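Local atomic coordinates of receptor-like protein kinase ANXUR1 (PDB entry 6FIG), a protein that acts as a membrane receptor kinase of plant reproduction, probably sensing extracellular signals through its malectin-like ectodomain and relaying them by phosphorylating serine or threonine. Residues A[195-199]-A[210-214]; A[226-230]-A[288-292]; A[249-253]-A[285-289]. All blocks are in the same frame, centred on the assembly; numbering follows the deposited sequence.

Contact 1 (A[195-199]-A[210-214]); sequences GQDIP and TWYND
Segments 195-199 and 210-214 run antiparallel, their directions 162° apart, and meet at a single bridge in which Ile198 and Trp211 form a hydrogen-bonded pair. This closes a loop of the malectin-like domain back on itself through one antiparallel bridge, beside the parallel pairing of strand 212-213 with strand 185-192. The bridge is tight: Ile198 N gives its hydrogen to Trp211 O at 2.7 Å, and Trp211 N returns one to Ile198 O at 2.9 Å. On one side of it the two side chains lie alongside each other and point the same way, with Ile198 CB 3.9 Å from Trp211 CB; the indole NE1 is bonded to Asp203, and both residues pack on helix 247-250. Beyond the bridge, side chains take over from the backbone. Asp197 OD1 accepts the backbone N-H of Asn213 at 2.8 Å, approached nearly end-on to its C-O bond. Because Asn213 CG stands anti to the backbone N (chi1 176°), ND2 swings across to donate to Gly195 O, 2.6 Å away. That bond is almost straight, 172° at the hydrogen, and the oxygen lies in the amide plane of Asn213, although ND2 sits above the carbonyl plane of Gly195.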
ATOM      1  N   GLY A 195      -4.545  20.957  12.333  1.00 27.01           N
ATOM      2  CA  GLY A 195      -3.271  20.287  12.085  1.00 29.26           C
ATOM      3  C   GLY A 195      -2.740  20.566  10.702  1.00 30.16           C
ATOM      4  O   GLY A 195      -3.420  21.188   9.880  1.00 29.91           O
ATOM      5  N   GLN A 196      -1.531  20.082  10.457  1.00 32.41           N
ATOM      6  CA  GLN A 196      -0.867  20.267   9.174  1.00 34.00           C
ATOM      7  C   GLN A 196      -1.472  19.338   8.120  1.00 31.69           C
ATOM      8  O   GLN A 196      -2.093  18.329   8.436  1.00 29.04           O
ATOM      9  CB  GLN A 196       0.634  19.985   9.295  1.00 38.33           C
ATOM     10  CG  GLN A 196       1.372  20.960  10.206  1.00 42.97           C
ATOM     11  CD  GLN A 196       2.855  20.647  10.342  1.00 47.93           C
ATOM     12  OE1 GLN A 196       3.348  20.389  11.445  1.00 53.38           O
ATOM     13  NE2 GLN A 196       3.578  20.680   9.224  1.00 51.90           N
ATOM     14  N   ASP A 197      -1.259  19.689   6.852  1.00 31.38           N
ATOM     15  CA  ASP A 197      -1.630  18.802   5.766  1.00 30.78           C
ATOM     16  C   ASP A 197      -1.078  17.397   6.027  1.00 29.81           C
ATOM     17  O   ASP A 197       0.094  17.230   6.405  1.00 31.04           O
ATOM     18  CB  ASP A 197      -1.046  19.258   4.422  1.00 32.38           C
ATOM     19  CG  ASP A 197      -1.632  20.572   3.892  1.00 34.37           C
ATOM     20  OD1 ASP A 197      -2.626  21.120   4.420  1.00 33.23           O
ATOM     21  OD2 ASP A 197      -1.052  21.072   2.889  1.00 36.12           O
ATOM     22  N   ILE A 198      -1.918  16.398   5.795  1.00 27.91           N
ATOM     23  CA  ILE A 198      -1.508  15.006   5.811  1.00 28.28           C
ATOM     24  C   ILE A 198      -1.471  14.540   4.350  1.00 27.58           C
ATOM     25  O   ILE A 198      -2.535  14.479   3.723  1.00 26.87           O
ATOM     26  CB  ILE A 198      -2.505  14.124   6.583  1.00 27.74           C
ATOM     27  CG1 ILE A 198      -2.666  14.615   8.021  1.00 28.41           C
ATOM     28  CG2 ILE A 198      -2.034  12.674   6.578  1.00 28.25           C
ATOM     29  CD1 ILE A 198      -3.760  13.904   8.795  1.00 28.96           C
ATOM     30  N   PRO A 199      -0.275  14.191   3.827  1.00 28.68           N
ATOM     31  CA  PRO A 199      -0.162  13.712   2.442  1.00 28.38           C
ATOM     32  C   PRO A 199      -0.759  12.318   2.316  1.00 27.30           C
ATOM     33  O   PRO A 199      -0.865  11.588   3.311  1.00 26.47           O
ATOM     34  CB  PRO A 199       1.343  13.673   2.197  1.00 30.65           C
ATOM     35  CG  PRO A 199       1.913  13.385   3.544  1.00 31.54           C
ATOM     36  CD  PRO A 199       1.015  14.073   4.541  1.00 30.43           C
ATOM     37  N   THR A 210      -5.614  12.934   0.797  1.00 22.26           N
ATOM     38  CA  THR A 210      -4.911  14.060   1.373  1.00 23.71           C
ATOM     39  C   THR A 210      -5.858  14.768   2.340  1.00 22.84           C
ATOM     40  O   THR A 210      -6.996  15.032   1.998  1.00 23.01           O
ATOM     41  CB  THR A 210      -4.448  15.024   0.279  1.00 25.41           C
ATOM     42  OG1 THR A 210      -3.609  14.299  -0.622  1.00 27.83           O
ATOM     43  CG2 THR A 210      -3.646  16.161   0.862  1.00 27.22           C
ATOM     44  N   TRP A 211      -5.374  15.073   3.539  1.00 22.97           N
ATOM     45  CA  TRP A 211      -6.171  15.820   4.536  1.00 22.81           C
ATOM     46  C   TRP A 211      -5.538  17.208   4.678  1.00 24.09           C
ATOM     47  O   TRP A 211      -4.385  17.328   5.073  1.00 27.31           O
ATOM     48  CB  TRP A 211      -6.213  15.088   5.865  1.00 22.40           C
ATOM     49  CG  TRP A 211      -6.729  13.689   5.807  1.00 21.34           C
ATOM     50  CD1 TRP A 211      -6.080  12.581   5.289  1.00 21.96           C
ATOM     51  CD2 TRP A 211      -8.020  13.232   6.235  1.00 20.70           C
ATOM     52  NE1 TRP A 211      -6.889  11.474   5.412  1.00 21.49           N
ATOM     53  CE2 TRP A 211      -8.082  11.845   5.981  1.00 20.55           C
ATOM     54  CE3 TRP A 211      -9.122  13.860   6.850  1.00 20.14           C
ATOM     55  CZ2 TRP A 211      -9.199  11.089   6.284  1.00 20.51           C
ATOM     56  CZ3 TRP A 211     -10.213  13.101   7.163  1.00 20.15           C
ATOM     57  CH2 TRP A 211     -10.252  11.736   6.884  1.00 20.08           C
ATOM     58  N   TYR A 212      -6.275  18.255   4.347  1.00 23.97           N
ATOM     59  CA  TYR A 212      -5.698  19.602   4.271  1.00 25.38           C
ATOM     60  C   TYR A 212      -5.965  20.403   5.540  1.00 25.15           C
ATOM     61  O   TYR A 212      -7.024  20.259   6.178  1.00 24.01           O
ATOM     62  CB  TYR A 212      -6.302  20.346   3.098  1.00 26.16           C
ATOM     63  CG  TYR A 212      -5.989  19.723   1.759  1.00 26.98           C
ATOM     64  CD1 TYR A 212      -4.849  20.080   1.072  1.00 28.62           C
ATOM     65  CD2 TYR A 212      -6.839  18.771   1.195  1.00 26.16           C
ATOM     66  CE1 TYR A 212      -4.560  19.510  -0.171  1.00 29.37           C
ATOM     67  CE2 TYR A 212      -6.566  18.200  -0.042  1.00 27.50           C
ATOM     68  CZ  TYR A 212      -5.425  18.570  -0.711  1.00 28.61           C
ATOM     69  OH  TYR A 212      -5.159  17.991  -1.927  1.00 31.08           O
ATOM     70  N   ASN A 213      -5.035  21.281   5.874  1.00 26.04           N
ATOM     71  CA  ASN A 213      -5.257  22.188   6.988  1.00 27.48           C
ATOM     72  C   ASN A 213      -6.541  23.009   6.762  1.00 26.82           C
ATOM     73  O   ASN A 213      -6.869  23.381   5.630  1.00 26.54           O
ATOM     74  CB  ASN A 213      -4.057  23.093   7.208  1.00 30.35           C
ATOM     75  CG  ASN A 213      -4.302  24.106   8.312  1.00 31.81           C
ATOM     76  OD1 ASN A 213      -4.603  25.251   8.023  1.00 34.47           O
ATOM     77  ND2 ASN A 213      -4.211  23.680   9.571  1.00 33.64           N
ATOM     78  N   ASP A 214      -7.281  23.249   7.853  1.00 26.31           N
ATOM     79  CA  ASP A 214      -8.596  23.896   7.776  1.00 25.69           C
ATOM     80  C   ASP A 214      -8.595  25.417   7.801  1.00 27.25           C
ATOM     81  O   ASP A 214      -9.627  26.023   7.548  1.00 27.61           O
ATOM     82  CB  ASP A 214      -9.506  23.384   8.890  1.00 24.71           C
ATOM     83  CG  ASP A 214      -9.080  23.874  10.248  1.00 25.48           C
ATOM     84  OD1 ASP A 214      -7.874  23.736  10.570  1.00 25.55           O
ATOM     85  OD2 ASP A 214      -9.940  24.419  10.985  1.00 24.74           O
TER

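Contact 2 (A[226-230]-A[288-292]); sequences TLQAS and EFQLS
Phe289 and Ala229 meet because the phenyl ring is held with CG between its own backbone N and carbonyl carbon (chi1 56°), which sends the ring toward strand 225-228. Leu227 CB itself lies against the ring, and CG, held beside the backbone N (chi1 -53°), carries the two methyls on to Gln290. The phenyl group thus illustrates how one aromatic side chain can pack both on a strand, at Leu227, and on the residue just past its end, Ala229. The methyl of Ala229 sits over the ring face in a CH-pi contact, with CB 4.0 Å from the Phe289 centroid and 24° off the ring normal. Ala229 N lies over the same face, nearer the rim, 3.5 Å from Phe289 CE2. At the far end of the ring, Phe289 CZ is 3.7 Å from Leu227 CB.

Gln290 crosses Leu227 at about a right angle, its OE1 resting 3.3 Å from Leu227 CD1. The polar link between the segments is made by water. One molecule donates to Gln228 O and accepts from Gln290 NE2, the second bond being the longer at 3.2 Å; another accepts from Ser230 N and donates to Phe289 O at 2.7 Å.

The loop is also braced from within. Glu288 OE2 takes two backbone N-H groups, that of Gln290 on its anti lone pair and that of Leu291, 2.9 Å away, from above the carboxylate plane. Lys297 forms a salt bridge with the other oxygen, OE1, which probably keeps the buried carboxylate charged. The whole is a loop-to-strand aromatic packing at the surface of a malectin-like beta-sandwich, the loop after strand 278-287 meeting strand 225-228 where it pairs with strand 252-255.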
ATOM      1  N   THR A 226      -5.397  26.221  18.278  1.00 34.45           N
ATOM      2  CA  THR A 226      -5.097  24.870  17.837  1.00 33.54           C
ATOM      3  C   THR A 226      -4.411  24.100  18.962  1.00 33.94           C
ATOM      4  O   THR A 226      -3.635  24.664  19.751  1.00 35.71           O
ATOM      5  CB  THR A 226      -4.276  24.866  16.529  1.00 34.32           C
ATOM      6  OG1 THR A 226      -3.129  25.695  16.678  1.00 36.33           O
ATOM      7  CG2 THR A 226      -5.104  25.417  15.391  1.00 33.63           C
ATOM      8  N   LEU A 227      -4.745  22.819  19.058  1.00 32.68           N
ATOM      9  CA  LEU A 227      -4.286  21.930  20.103  1.00 34.04           C
ATOM     10  C   LEU A 227      -3.581  20.740  19.475  1.00 33.70           C
ATOM     11  O   LEU A 227      -3.955  20.284  18.389  1.00 31.27           O
ATOM     12  CB  LEU A 227      -5.478  21.403  20.916  1.00 34.29           C
ATOM     13  CG  LEU A 227      -6.453  22.429  21.512  1.00 35.17           C
ATOM     14  CD1 LEU A 227      -7.709  21.730  22.017  1.00 34.24           C
ATOM     15  CD2 LEU A 227      -5.783  23.230  22.611  1.00 37.11           C
ATOM     16  N   GLN A 228      -2.585  20.212  20.177  1.00 34.74           N
ATOM     17  CA  GLN A 228      -1.911  18.997  19.756  1.00 35.85           C
ATOM     18  C   GLN A 228      -1.763  18.050  20.933  1.00 35.36           C
ATOM     19  O   GLN A 228      -1.435  18.479  22.064  1.00 34.61           O
ATOM     20  CB  GLN A 228      -0.544  19.335  19.192  1.00 39.96           C
ATOM     21  CG  GLN A 228       0.093  18.183  18.443  1.00 42.19           C
ATOM     22  CD  GLN A 228       1.255  18.652  17.604  1.00 44.90           C
ATOM     23  OE1 GLN A 228       2.155  19.330  18.104  1.00 50.74           O
ATOM     24  NE2 GLN A 228       1.237  18.308  16.325  1.00 46.67           N
ATOM     25  N   ALA A 229      -1.989  16.768  20.679  1.00 33.77           N
ATOM     26  CA  ALA A 229      -1.866  15.752  21.707  1.00 34.68           C
ATOM     27  C   ALA A 229      -0.407  15.644  22.101  1.00 38.38           C
ATOM     28  O   ALA A 229       0.478  15.987  21.321  1.00 38.54           O
ATOM     29  CB  ALA A 229      -2.373  14.417  21.229  1.00 33.72           C
ATOM     30  N   SER A 230      -0.187  15.168  23.318  1.00 40.87           N
ATOM     31  CA  SER A 230       1.157  15.037  23.858  1.00 45.42           C
ATOM     32  C   SER A 230       1.943  14.025  23.039  1.00 47.17           C
ATOM     33  O   SER A 230       1.370  13.210  22.303  1.00 45.60           O
ATOM     34  CB  SER A 230       1.109  14.599  25.324  1.00 46.85           C
ATOM     35  OG  SER A 230       0.540  13.303  25.420  1.00 47.31           O
ATOM     36  N   GLU A 288     -11.052  13.424  22.014  1.00 23.33           N
ATOM     37  CA  GLU A 288     -10.679  14.243  23.155  1.00 24.31           C
ATOM     38  C   GLU A 288      -9.327  13.779  23.650  1.00 25.07           C
ATOM     39  O   GLU A 288      -9.201  12.655  24.115  1.00 26.51           O
ATOM     40  CB  GLU A 288     -11.707  14.129  24.286  1.00 24.37           C
ATOM     41  CG  GLU A 288     -11.378  14.960  25.542  1.00 25.49           C
ATOM     42  CD  GLU A 288     -11.232  16.413  25.210  1.00 25.78           C
ATOM     43  OE1 GLU A 288     -12.248  17.016  24.816  1.00 26.75           O
ATOM     44  OE2 GLU A 288     -10.106  16.953  25.313  1.00 27.19           O
ATOM     45  N   PHE A 289      -8.315  14.630  23.544  1.00 26.22           N
ATOM     46  CA  PHE A 289      -6.971  14.270  24.011  1.00 27.89           C
ATOM     47  C   PHE A 289      -6.433  15.134  25.156  1.00 30.41           C
ATOM     48  O   PHE A 289      -5.298  14.941  25.593  1.00 32.32           O
ATOM     49  CB  PHE A 289      -5.974  14.185  22.842  1.00 27.91           C
ATOM     50  CG  PHE A 289      -5.877  15.431  22.012  1.00 27.14           C
ATOM     51  CD1 PHE A 289      -6.386  15.457  20.712  1.00 26.41           C
ATOM     52  CD2 PHE A 289      -5.244  16.576  22.502  1.00 28.04           C
ATOM     53  CE1 PHE A 289      -6.296  16.595  19.934  1.00 25.93           C
ATOM     54  CE2 PHE A 289      -5.161  17.721  21.730  1.00 28.18           C
ATOM     55  CZ  PHE A 289      -5.676  17.728  20.437  1.00 27.09           C
ATOM     56  N   GLN A 290      -7.250  16.045  25.677  1.00 31.30           N
ATOM     57  CA  GLN A 290      -6.849  16.850  26.848  1.00 34.25           C
ATOM     58  C   GLN A 290      -7.653  16.531  28.092  1.00 33.60           C
ATOM     59  O   GLN A 290      -7.091  16.286  29.160  1.00 35.20           O
ATOM     60  CB  GLN A 290      -6.958  18.321  26.510  1.00 37.33           C
ATOM     61  CG  GLN A 290      -5.974  18.723  25.430  1.00 41.02           C
ATOM     62  CD  GLN A 290      -5.837  20.218  25.308  1.00 43.93           C
ATOM     63  OE1 GLN A 290      -6.831  20.930  25.136  1.00 46.20           O
ATOM     64  NE2 GLN A 290      -4.602  20.704  25.370  1.00 47.78           N
ATOM     65  N   LEU A 291      -8.962  16.573  27.954  1.00 31.04           N
ATOM     66  CA  LEU A 291      -9.901  16.348  29.045  1.00 30.93           C
ATOM     67  C   LEU A 291     -10.152  14.874  29.231  1.00 30.94           C
ATOM     68  O   LEU A 291      -9.719  14.053  28.417  1.00 30.53           O
ATOM     69  CB  LEU A 291     -11.211  17.088  28.762  1.00 30.08           C
ATOM     70  CG  LEU A 291     -11.038  18.591  28.540  1.00 30.85           C
ATOM     71  CD1 LEU A 291     -12.309  19.200  27.969  1.00 30.36           C
ATOM     72  CD2 LEU A 291     -10.632  19.253  29.850  1.00 32.81           C
ATOM     73  N   SER A 292     -10.827  14.523  30.317  1.00 31.22           N
ATOM     74  CA  SER A 292     -11.003  13.108  30.657  1.00 31.63           C
ATOM     75  C   SER A 292     -12.383  12.666  31.089  1.00 31.11           C
ATOM     76  O   SER A 292     -12.604  11.464  31.227  1.00 31.13           O
ATOM     77  CB  SER A 292      -9.988  12.697  31.725  1.00 34.44           C
ATOM     78  OG  SER A 292     -10.232  13.394  32.913  1.00 36.07           O
TER
HETATM   79  O   HOH W   1      -2.649  18.365  24.418  1.00 50.44           O
HETATM   80  O   HOH W   2      -2.603  14.937  25.123  1.00 36.19           O

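Contact 3 (A[249-253]-A[285-289]); sequences IYKTA and HFCEF. With CA (calcium ion), chain H.
Tyr250 meets His285 from a turn whose flanking residues, Ile249 and Thr252, bind a calcium ion. Tyr250 OH and His285 ND1, 2.8 Å apart, make the one hydrogen bond across the two segments, at the edge of the imidazole and near its plane. The ring planes stand 60° apart. The other imidazole nitrogen, NE2, is bonded to Glu368; both ring nitrogens thus have a partner, which fixes the rotation of the imidazole. Nearer the backbone, Tyr250 CB packs on Cys287 CB at 3.6 Å.

The calcium ion ties together the two ends of the turn and probably stiffens it. It is bound by Ile249 O at 2.5 Å and by Thr252 through both its carbonyl O and OG1; a chi1 of 56° places the hydroxyl between the backbone N and carbonyl carbon, where both oxygens can face the metal. Asn192, Val193 and Asn365 complete the site. The ring of Phe289 lies against the turn's backbone, with Tyr250 O at its edge, 3.2 Å from Phe289 CD1, and Lys251 O over a face.

The contact sets the passage from helix 247-250 into strand 252-255 against strand 278-287, with strand 363-372 pairing with both strands and strand 327-336 flanking Tyr250, His285 and Phe286.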
ATOM      1  N   ILE A 249      -5.074  12.802  12.287  1.00 25.11           N
ATOM      2  CA  ILE A 249      -6.257  13.657  12.317  1.00 24.70           C
ATOM      3  C   ILE A 249      -6.705  13.865  13.764  1.00 24.56           C
ATOM      4  O   ILE A 249      -6.983  15.006  14.190  1.00 23.46           O
ATOM      5  CB  ILE A 249      -7.430  13.023  11.516  1.00 25.20           C
ATOM      6  CG1 ILE A 249      -7.097  13.039  10.021  1.00 26.76           C
ATOM      7  CG2 ILE A 249      -8.778  13.672  11.830  1.00 25.73           C
ATOM      8  CD1 ILE A 249      -7.002  14.415   9.414  1.00 28.28           C
ATOM      9  N   TYR A 250      -6.760  12.768  14.503  1.00 23.67           N
ATOM     10  CA  TYR A 250      -7.295  12.766  15.867  1.00 23.94           C
ATOM     11  C   TYR A 250      -6.336  13.366  16.888  1.00 24.95           C
ATOM     12  O   TYR A 250      -6.776  13.756  17.972  1.00 24.86           O
ATOM     13  CB  TYR A 250      -7.732  11.345  16.228  1.00 23.55           C
ATOM     14  CG  TYR A 250      -8.814  10.843  15.311  1.00 22.30           C
ATOM     15  CD1 TYR A 250     -10.065  11.438  15.293  1.00 21.54           C
ATOM     16  CD2 TYR A 250      -8.576   9.812  14.413  1.00 22.26           C
ATOM     17  CE1 TYR A 250     -11.058  10.995  14.450  1.00 20.94           C
ATOM     18  CE2 TYR A 250      -9.573   9.353  13.566  1.00 21.59           C
ATOM     19  CZ  TYR A 250     -10.796   9.972  13.553  1.00 21.16           C
ATOM     20  OH  TYR A 250     -11.796   9.536  12.721  1.00 21.12           O
ATOM     21  N   LYS A 251      -5.051  13.489  16.543  1.00 25.93           N
ATOM     22  CA  LYS A 251      -4.053  14.064  17.465  1.00 27.48           C
ATOM     23  C   LYS A 251      -3.945  15.594  17.424  1.00 26.92           C
ATOM     24  O   LYS A 251      -3.141  16.184  18.170  1.00 28.22           O
ATOM     25  CB  LYS A 251      -2.667  13.443  17.213  1.00 30.12           C
ATOM     26  CG  LYS A 251      -2.628  11.968  17.539  1.00 31.70           C
ATOM     27  CD  LYS A 251      -1.292  11.323  17.164  1.00 34.78           C
ATOM     28  CE  LYS A 251      -1.371   9.814  17.351  1.00 36.99           C
ATOM     29  NZ  LYS A 251      -0.129   9.087  16.920  1.00 40.19           N
ATOM     30  N   THR A 252      -4.713  16.243  16.551  1.00 25.02           N
ATOM     31  CA  THR A 252      -4.796  17.689  16.535  1.00 25.18           C
ATOM     32  C   THR A 252      -6.245  18.128  16.471  1.00 23.80           C
ATOM     33  O   THR A 252      -7.095  17.439  15.914  1.00 22.06           O
ATOM     34  CB  THR A 252      -4.056  18.322  15.354  1.00 26.31           C
ATOM     35  OG1 THR A 252      -4.570  17.769  14.143  1.00 25.15           O
ATOM     36  CG2 THR A 252      -2.537  18.086  15.464  1.00 28.22           C
ATOM     37  N   ALA A 253      -6.504  19.324  16.986  1.00 24.26           N
ATOM     38  CA  ALA A 253      -7.843  19.895  16.947  1.00 23.72           C
ATOM     39  C   ALA A 253      -7.788  21.413  16.915  1.00 24.45           C
ATOM     40  O   ALA A 253      -6.774  22.036  17.269  1.00 26.18           O
ATOM     41  CB  ALA A 253      -8.653  19.420  18.161  1.00 23.52           C
ATOM     42  N   HIS A 285     -15.102  14.728  12.693  1.00 17.73           N
ATOM     43  CA  HIS A 285     -14.217  13.814  13.389  1.00 18.27           C
ATOM     44  C   HIS A 285     -13.820  14.420  14.739  1.00 18.31           C
ATOM     45  O   HIS A 285     -13.391  15.581  14.793  1.00 18.90           O
ATOM     46  CB  HIS A 285     -12.946  13.581  12.567  1.00 18.36           C
ATOM     47  CG  HIS A 285     -13.174  12.838  11.292  1.00 18.60           C
ATOM     48  ND1 HIS A 285     -13.085  11.466  11.208  1.00 19.12           N
ATOM     49  CD2 HIS A 285     -13.488  13.278  10.059  1.00 18.71           C
ATOM     50  CE1 HIS A 285     -13.326  11.099   9.962  1.00 18.95           C
ATOM     51  NE2 HIS A 285     -13.562  12.175   9.243  1.00 18.62           N
ATOM     52  N   PHE A 286     -13.926  13.608  15.786  1.00 18.74           N
ATOM     53  CA  PHE A 286     -13.618  14.069  17.150  1.00 19.66           C
ATOM     54  C   PHE A 286     -12.717  13.102  17.880  1.00 20.25           C
ATOM     55  O   PHE A 286     -12.828  11.900  17.706  1.00 20.56           O
ATOM     56  CB  PHE A 286     -14.884  14.214  17.984  1.00 19.62           C
ATOM     57  CG  PHE A 286     -15.885  15.177  17.444  1.00 19.31           C
ATOM     58  CD1 PHE A 286     -15.762  16.551  17.669  1.00 19.61           C
ATOM     59  CD2 PHE A 286     -17.038  14.711  16.794  1.00 19.50           C
ATOM     60  CE1 PHE A 286     -16.735  17.429  17.221  1.00 19.37           C
ATOM     61  CE2 PHE A 286     -17.997  15.591  16.345  1.00 19.27           C
ATOM     62  CZ  PHE A 286     -17.862  16.950  16.567  1.00 19.40           C
ATOM     63  N   CYS A 287     -11.870  13.625  18.766  1.00 21.29           N
ATOM     64  CA  CYS A 287     -11.124  12.797  19.690  1.00 22.12           C
ATOM     65  C   CYS A 287     -10.668  13.741  20.793  1.00 22.62           C
ATOM     66  O   CYS A 287     -10.001  14.743  20.518  1.00 22.34           O
ATOM     67  CB  CYS A 287      -9.921  12.121  19.033  1.00 22.81           C
ATOM     68  SG  CYS A 287      -8.963  11.058  20.148  1.00 25.38           S
ATOM     69  N   GLU A 288     -11.052  13.424  22.014  1.00 23.33           N
ATOM     70  CA  GLU A 288     -10.679  14.243  23.155  1.00 24.31           C
ATOM     71  C   GLU A 288      -9.327  13.779  23.650  1.00 25.07           C
ATOM     72  O   GLU A 288      -9.201  12.655  24.115  1.00 26.51           O
ATOM     73  CB  GLU A 288     -11.707  14.129  24.286  1.00 24.37           C
ATOM     74  CG  GLU A 288     -11.378  14.960  25.542  1.00 25.49           C
ATOM     75  CD  GLU A 288     -11.232  16.413  25.210  1.00 25.78           C
ATOM     76  OE1 GLU A 288     -12.248  17.016  24.816  1.00 26.75           O
ATOM     77  OE2 GLU A 288     -10.106  16.953  25.313  1.00 27.19           O
ATOM     78  N   PHE A 289      -8.315  14.630  23.544  1.00 26.22           N
ATOM     79  CA  PHE A 289      -6.971  14.270  24.011  1.00 27.89           C
ATOM     80  C   PHE A 289      -6.433  15.134  25.156  1.00 30.41           C
ATOM     81  O   PHE A 289      -5.298  14.941  25.593  1.00 32.32           O
ATOM     82  CB  PHE A 289      -5.974  14.185  22.842  1.00 27.91           C
ATOM     83  CG  PHE A 289      -5.877  15.431  22.012  1.00 27.14           C
ATOM     84  CD1 PHE A 289      -6.386  15.457  20.712  1.00 26.41           C
ATOM     85  CD2 PHE A 289      -5.244  16.576  22.502  1.00 28.04           C
ATOM     86  CE1 PHE A 289      -6.296  16.595  19.934  1.00 25.93           C
ATOM     87  CE2 PHE A 289      -5.161  17.721  21.730  1.00 28.18           C
ATOM     88  CZ  PHE A 289      -5.676  17.728  20.437  1.00 27.09           C
TER
HETATM   89 CA    CA H 501      -6.889  17.377  13.514  1.00 30.68          CA

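In the fold
From the N terminus, contact 1 comes first and closes a local loop between strands 185-192 and 212-213, complete before the other two begin. Contacts 2 and 3 start later, on strand 225-228 and on the passage from helix 247-250 to strand 252-255, and both end on one overlapping stretch, sharing Glu288 and Phe289; contact 3 opens inside the span of contact 2, but the two are not cleanly nested. Antiparallel neighbours 225-228 and 252-255 bind them together, with Leu227 N 2.8 Å from Ala253 O. Contact 1 joins the cluster where Ile198 CD1 and Ile249 CD1 are 3.3 Å apart. All three lie close to one calcium site, to which contact 3 alone supplies ligands.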